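Local coordinates for protein transcobalamin-1 (Homo sapiens, PDB 4KKI) that binds vitamin B12 with femtomolar affinity, shields it from stomach acid and transports it as a secreted glycoprotein, at residues Cys197-Leu202 with Gly212-Ile217. Sequence-based numbering, arbitrary orientation.
With NAG (2-acetamido-2-deoxy-beta-D-glucopyranose), chain E.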
ATOM      1  N   CYS A 197     -15.266  -8.380  -2.405  1.00 42.79           N
ATOM      2  CA  CYS A 197     -15.750  -8.901  -1.134  1.00 40.84           C
ATOM      3  C   CYS A 197     -17.235  -8.599  -0.967  1.00 41.15           C
ATOM      4  O   CYS A 197     -18.005  -9.461  -0.546  1.00 46.68           O
ATOM      5  CB  CYS A 197     -14.952  -8.322   0.036  1.00 43.40           C
ATOM      6  SG  CYS A 197     -15.517  -8.898   1.661  1.00 47.30           S
ATOM      7  N   VAL A 198     -17.629  -7.372  -1.293  1.00 40.11           N
ATOM      8  CA  VAL A 198     -19.031  -6.970  -1.218  1.00 44.68           C
ATOM      9  C   VAL A 198     -19.884  -7.815  -2.161  1.00 49.79           C
ATOM     10  O   VAL A 198     -21.000  -8.206  -1.820  1.00 46.94           O
ATOM     11  CB  VAL A 198     -19.210  -5.480  -1.556  1.00 38.52           C
ATOM     12  CG1 VAL A 198     -20.672  -5.073  -1.428  1.00 44.51           C
ATOM     13  CG2 VAL A 198     -18.339  -4.627  -0.651  1.00 31.19           C
ATOM     14  N   LYS A 199     -19.345  -8.097  -3.345  1.00 51.82           N
ATOM     15  CA  LYS A 199     -20.014  -8.960  -4.312  1.00 49.99           C
ATOM     16  C   LYS A 199     -20.293 -10.341  -3.722  1.00 44.49           C
ATOM     17  O   LYS A 199     -21.422 -10.828  -3.777  1.00 42.85           O
ATOM     18  CB  LYS A 199     -19.184  -9.081  -5.595  1.00 57.58           C
ATOM     19  CG  LYS A 199     -19.256  -7.855  -6.501  1.00 63.77           C
ATOM     20  CD  LYS A 199     -18.002  -7.695  -7.355  1.00 68.70           C
ATOM     21  CE  LYS A 199     -17.755  -8.906  -8.241  1.00 71.93           C
ATOM     22  NZ  LYS A 199     -16.515  -8.757  -9.058  1.00 60.01           N
ATOM     23  N   LYS A 200     -19.267 -10.963  -3.152  1.00 36.06           N
ATOM     24  CA  LYS A 200     -19.417 -12.288  -2.559  1.00 40.06           C
ATOM     25  C   LYS A 200     -20.391 -12.232  -1.391  1.00 50.17           C
ATOM     26  O   LYS A 200     -21.213 -13.130  -1.210  1.00 47.41           O
ATOM     27  CB  LYS A 200     -18.064 -12.832  -2.094  1.00 42.93           C
ATOM     28  CG  LYS A 200     -17.018 -12.888  -3.189  1.00 42.18           C
ATOM     29  CD  LYS A 200     -15.660 -13.296  -2.651  1.00 51.16           C
ATOM     30  CE  LYS A 200     -15.542 -14.798  -2.540  1.00 62.12           C
ATOM     31  NZ  LYS A 200     -15.658 -15.438  -3.879  1.00 62.13           N
ATOM     32  N   SER A 201     -20.301 -11.159  -0.613  1.00 47.77           N
ATOM     33  CA  SER A 201     -21.178 -10.952   0.532  1.00 49.70           C
ATOM     34  C   SER A 201     -22.638 -10.804   0.104  1.00 52.07           C
ATOM     35  O   SER A 201     -23.543 -11.266   0.797  1.00 55.20           O
ATOM     36  CB  SER A 201     -20.729  -9.726   1.328  1.00 50.88           C
ATOM     37  OG  SER A 201     -21.579  -9.499   2.436  1.00 60.00           O
ATOM     38  N   LEU A 202     -22.857 -10.161  -1.040  1.00 58.07           N
ATOM     39  CA  LEU A 202     -24.200  -9.999  -1.597  1.00 56.40           C
ATOM     40  C   LEU A 202     -24.780 -11.317  -2.101  1.00 61.42           C
ATOM     41  O   LEU A 202     -25.943 -11.632  -1.847  1.00 64.43           O
ATOM     42  CB  LEU A 202     -24.187  -8.979  -2.737  1.00 52.35           C
ATOM     43  CG  LEU A 202     -24.247  -7.507  -2.331  1.00 62.39           C
ATOM     44  CD1 LEU A 202     -24.081  -6.607  -3.545  1.00 58.60           C
ATOM     45  CD2 LEU A 202     -25.557  -7.218  -1.618  1.00 63.31           C
ATOM     46  N   GLY A 212     -29.861  -4.512  -7.808  1.00 78.69           N
ATOM     47  CA  GLY A 212     -29.138  -3.841  -8.871  1.00 74.55           C
ATOM     48  C   GLY A 212     -27.778  -3.360  -8.406  1.00 69.63           C
ATOM     49  O   GLY A 212     -26.966  -2.895  -9.208  1.00 67.07           O
ATOM     50  N   SER A 213     -27.529  -3.470  -7.104  1.00 62.81           N
ATOM     51  CA  SER A 213     -26.253  -3.053  -6.533  1.00 60.01           C
ATOM     52  C   SER A 213     -25.128  -3.949  -7.028  1.00 59.35           C
ATOM     53  O   SER A 213     -24.037  -3.474  -7.343  1.00 55.87           O
ATOM     54  CB  SER A 213     -26.306  -3.078  -5.003  1.00 58.83           C
ATOM     55  OG  SER A 213     -27.283  -2.181  -4.508  1.00 68.19           O
ATOM     56  N   LEU A 214     -25.404  -5.249  -7.094  1.00 54.44           N
ATOM     57  CA  LEU A 214     -24.422  -6.220  -7.561  1.00 55.30           C
ATOM     58  C   LEU A 214     -23.995  -5.897  -8.986  1.00 56.78           C
ATOM     59  O   LEU A 214     -22.825  -6.039  -9.343  1.00 48.27           O
ATOM     60  CB  LEU A 214     -24.990  -7.639  -7.489  1.00 53.15           C
ATOM     61  CG  LEU A 214     -24.039  -8.756  -7.930  1.00 54.51           C
ATOM     62  CD1 LEU A 214     -22.821  -8.821  -7.017  1.00 49.01           C
ATOM     63  CD2 LEU A 214     -24.751 -10.096  -7.967  1.00 57.28           C
ATOM     64  N   LYS A 215     -24.955  -5.453  -9.790  1.00 54.56           N
ATOM     65  CA  LYS A 215     -24.701  -5.081 -11.176  1.00 55.30           C
ATOM     66  C   LYS A 215     -23.728  -3.908 -11.262  1.00 55.20           C
ATOM     67  O   LYS A 215     -22.715  -3.983 -11.956  1.00 46.37           O
ATOM     68  CB  LYS A 215     -26.018  -4.738 -11.876  1.00 54.16           C
ATOM     69  CG  LYS A 215     -25.900  -4.430 -13.360  1.00 53.38           C
ATOM     70  CD  LYS A 215     -27.284  -4.271 -13.980  1.00 66.21           C
ATOM     71  CE  LYS A 215     -27.210  -3.857 -15.437  1.00 79.86           C
ATOM     72  NZ  LYS A 215     -26.623  -2.499 -15.606  1.00 89.27           N
ATOM     73  N   ASN A 216     -24.034  -2.830 -10.546  1.00 53.07           N
ATOM     74  CA  ASN A 216     -23.198  -1.635 -10.574  1.00 52.41           C
ATOM     75  C   ASN A 216     -21.793  -1.871 -10.027  1.00 47.72           C
ATOM     76  O   ASN A 216     -20.815  -1.368 -10.578  1.00 51.15           O
ATOM     77  CB  ASN A 216     -23.878  -0.482  -9.832  1.00 57.58           C
ATOM     78  CG  ASN A 216     -25.184  -0.068 -10.479  1.00 71.50           C
ATOM     79  OD1 ASN A 216     -25.461  -0.429 -11.624  1.00 69.63           O
ATOM     80  ND2 ASN A 216     -25.995   0.696  -9.752  1.00 83.88           N
ATOM     81  N   ILE A 217     -21.699  -2.641  -8.948  1.00 43.56           N
ATOM     82  CA  ILE A 217     -20.405  -2.972  -8.361  1.00 44.52           C
ATOM     83  C   ILE A 217     -19.570  -3.798  -9.338  1.00 44.49           C
ATOM     84  O   ILE A 217     -18.368  -3.573  -9.486  1.00 42.72           O
ATOM     85  CB  ILE A 217     -20.569  -3.719  -7.022  1.00 49.93           C
ATOM     86  CG1 ILE A 217     -21.236  -2.809  -5.990  1.00 52.45           C
ATOM     87  CG2 ILE A 217     -19.226  -4.190  -6.496  1.00 49.35           C
ATOM     88  CD1 ILE A 217     -21.489  -3.479  -4.662  1.00 52.12           C
TER
HETATM   89  C1  NAG E 504     -27.046   1.220 -10.588  1.00 69.79           C
HETATM   90  C2  NAG E 504     -28.103   1.857  -9.688  1.00 76.04           C
HETATM   91  C3  NAG E 504     -29.179   2.586 -10.490  1.00 84.31           C
HETATM   92  C4  NAG E 504     -28.568   3.449 -11.586  1.00 86.44           C
HETATM   93  C5  NAG E 504     -27.579   2.631 -12.407  1.00 82.43           C
HETATM   94  C6  NAG E 504     -26.943   3.465 -13.514  1.00 82.73           C
HETATM   95  C7  NAG E 504     -28.364   0.663  -7.591  1.00 67.23           C
HETATM   96  C8  NAG E 504     -29.207  -0.279  -6.785  1.00 63.62           C
HETATM   97  N2  NAG E 504     -28.710   0.828  -8.865  1.00 71.19           N
HETATM   98  O3  NAG E 504     -29.944   3.402  -9.627  1.00 87.68           O
HETATM   99  O4  NAG E 504     -29.589   3.946 -12.422  1.00 88.87           O
HETATM  100  O5  NAG E 504     -26.569   2.132 -11.557  1.00 78.30           O
HETATM  101  O6  NAG E 504     -26.189   4.511 -12.944  1.00 92.75           O
HETATM  102  O7  NAG E 504     -27.408   1.241  -7.078  1.00 74.03           O
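Ile217 meets three side chains of 197-202, and its two branches divide the work. CG1 stands beside the backbone N (chi1 -65°) and the chain runs on extended, which brings CD1 to CG1 of Val198 at 3.7 Å, the side chains crossing at about a right angle; Leu202 CD1 lies against Ile217 CD1 more loosely, at 4.2 Å. The CG2 branch lies instead against the aliphatic part of Lys199, 3.7 Å from its CG, the side chains sliding past each other in opposite directions. Leu214 CD1 meets the same Lys199 CG at 3.7 Å, roughly at right angles to the approach of Ile217 CG2; Leu214 CG, anti to the backbone N (chi1 -179°), brings the side-chain end nearer to 197-202 than its CB. Leu202 CD1 rests on the first turn of 213-217, 4.0 Å from the backbone N of Leu214. No hydrogen bond links the segments; Lys199 NZ is hydrogen-bonded to Tyr257 OH. Gly212 N-caps the second helix, while Asn216 carries an N-linked glycan on ND2; the acetyl methyl C8 of this sugar lies 3.5 Å from Ser213 OG, which is hydrogen-bonded to Asp210 O. Within the alpha domain, the end of helix 185-203 packs nearly antiparallel (157°) on the start of helix 213-229, forming a helical hairpin; Val198 also touches helix 144-156, to which helix 185-203 is tied by the Cys155-Cys197 disulfide, and Ile217 touches helix 163-169.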